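Local coordinates for protein C alpha-dehydrogenase (Sphingobium sp. SYK-6, PDB 4YAC) that binds NADH as a short-chain dehydrogenase/reductase and probably oxidises a Calpha alcohol in lignin beta-aryl ether breakdown, at residues K102-F105 against D106-D109. Sequence-based numbering, arbitrary orientation.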
loop_
_atom_site.group_PDB
_atom_site.type_symbol
_atom_site.label_atom_id
_atom_site.label_comp_id
_atom_site.label_asym_id
_atom_site.label_seq_id
_atom_site.Cartn_x
_atom_site.Cartn_y
_atom_site.Cartn_z
ATOM N N LYS A 102 -19.490 0.621 -6.519
ATOM C CA LYS A 102 -20.128 1.861 -6.975
ATOM C C LYS A 102 -19.125 3.002 -7.148
ATOM O O LYS A 102 -19.505 4.110 -7.520
ATOM C CB LYS A 102 -21.224 2.304 -5.998
ATOM C CG LYS A 102 -22.404 1.340 -5.870
ATOM C CD LYS A 102 -23.003 0.961 -7.219
ATOM C CE LYS A 102 -24.198 0.036 -7.050
ATOM N NZ LYS A 102 -24.555 -0.649 -8.324
ATOM N N ALA A 103 -17.851 2.731 -6.882
ATOM C CA ALA A 103 -16.816 3.751 -7.028
ATOM C C ALA A 103 -16.648 4.125 -8.495
ATOM O O ALA A 103 -16.730 3.262 -9.372
ATOM C CB ALA A 103 -15.499 3.260 -6.450
ATOM N N THR A 104 -16.436 5.413 -8.759
ATOM C CA THR A 104 -16.172 5.890 -10.113
ATOM C C THR A 104 -14.675 6.053 -10.299
ATOM O O THR A 104 -13.923 6.063 -9.326
ATOM C CB THR A 104 -16.874 7.234 -10.413
ATOM O OG1 THR A 104 -16.260 8.286 -9.657
ATOM C CG2 THR A 104 -18.357 7.155 -10.077
ATOM N N PHE A 105 -14.234 6.171 -11.544
ATOM C CA PHE A 105 -12.824 6.420 -11.801
ATOM C C PHE A 105 -12.446 7.804 -11.272
ATOM O O PHE A 105 -11.317 8.013 -10.836
ATOM C CB PHE A 105 -12.498 6.293 -13.292
ATOM C CG PHE A 105 -12.367 4.869 -13.768
ATOM C CD1 PHE A 105 -11.454 4.008 -13.184
ATOM C CD2 PHE A 105 -13.147 4.397 -14.812
ATOM C CE1 PHE A 105 -11.326 2.706 -13.623
ATOM C CE2 PHE A 105 -13.019 3.095 -15.254
ATOM C CZ PHE A 105 -12.109 2.250 -14.659
ATOM N N ASP A 106 -13.388 8.748 -11.292
ATOM C CA ASP A 106 -13.109 10.069 -10.734
ATOM C C ASP A 106 -12.891 9.963 -9.221
ATOM O O ASP A 106 -12.042 10.673 -8.666
ATOM C CB ASP A 106 -14.243 11.061 -11.040
ATOM C CG ASP A 106 -14.299 11.468 -12.512
ATOM O OD1 ASP A 106 -13.351 11.160 -13.264
ATOM O OD2 ASP A 106 -15.295 12.109 -12.915
ATOM N N ASP A 107 -13.649 9.084 -8.561
ATOM C CA ASP A 107 -13.480 8.846 -7.125
ATOM C C ASP A 107 -12.071 8.334 -6.840
ATOM O O ASP A 107 -11.398 8.802 -5.921
ATOM C CB ASP A 107 -14.501 7.831 -6.589
ATOM C CG ASP A 107 -15.929 8.349 -6.606
ATOM O OD1 ASP A 107 -16.125 9.580 -6.554
ATOM O OD2 ASP A 107 -16.857 7.505 -6.653
ATOM N N TRP A 108 -11.643 7.352 -7.629
ATOM C CA TRP A 108 -10.308 6.782 -7.497
ATOM C C TRP A 108 -9.216 7.828 -7.722
ATOM O O TRP A 108 -8.311 7.984 -6.897
ATOM C CB TRP A 108 -10.121 5.632 -8.490
ATOM C CG TRP A 108 -10.567 4.292 -7.986
ATOM C CD1 TRP A 108 -11.689 3.601 -8.356
ATOM C CD2 TRP A 108 -9.879 3.459 -7.048
ATOM N NE1 TRP A 108 -11.745 2.401 -7.692
ATOM C CE2 TRP A 108 -10.643 2.291 -6.882
ATOM C CE3 TRP A 108 -8.692 3.593 -6.320
ATOM C CZ2 TRP A 108 -10.264 1.264 -6.023
ATOM C CZ3 TRP A 108 -8.321 2.569 -5.466
ATOM C CH2 TRP A 108 -9.102 1.424 -5.326
ATOM N N ASP A 109 -9.307 8.546 -8.836
ATOM C CA ASP A 109 -8.260 9.485 -9.225
ATOM C C ASP A 109 -8.084 10.616 -8.213
ATOM O O ASP A 109 -6.959 10.991 -7.893
ATOM C CB ASP A 109 -8.557 10.075 -10.607
ATOM C CG ASP A 109 -8.414 9.055 -11.727
ATOM O OD1 ASP A 109 -7.753 8.017 -11.522
ATOM O OD2 ASP A 109 -8.955 9.302 -12.822
HETATM O O HOH W 1 -17.431 10.776 -9.065
#
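The carboxylate of Asp107 is met from above its plane by the backbone N-H of Thr104, which stands 42° out of it. The indole of Trp108 is approached obliquely by Ala103 CB, 4.0 Å from Trp108 NE1, and by Thr104 O. The bond from Thr104 N to Asp107 OD2 is 3.0 Å long and nearly straight at 169°. In return Asp107 N donates to Thr104 OG1 at 2.9 Å. These two bonds make a capping box at the N-terminus of helix 105-133, a long helix of the Rossmann-type SDR fold. Thr104 is the N-cap. Its OG1 sits between its own backbone N and carbonyl carbon (chi1 70°), a position from which it faces the first turn of the helix. A water lies 2.8 Å from Thr104 OG1 and donates to Asp107 OD1 at 3.1 Å. With an alanine at Asp107, Thr104 N would probably lose its carboxylate partner and the turn into the helix would be less firmly held. Ile156 and Thr159 of helix 155-174 also touch the side chain of Trp108, as does Ile120 of the second subunit. Regular helical bonding starts at once, with Trp108 N donating to Thr104 O. Asp109 turns its carboxylate to the subunit interface, where OD1 forms a salt bridge with Arg68 of the second subunit. The side chain of Phe105 packs on the same arginine. The backbone N of Asp109 meanwhile donates to Phe105 O at 2.9 Å.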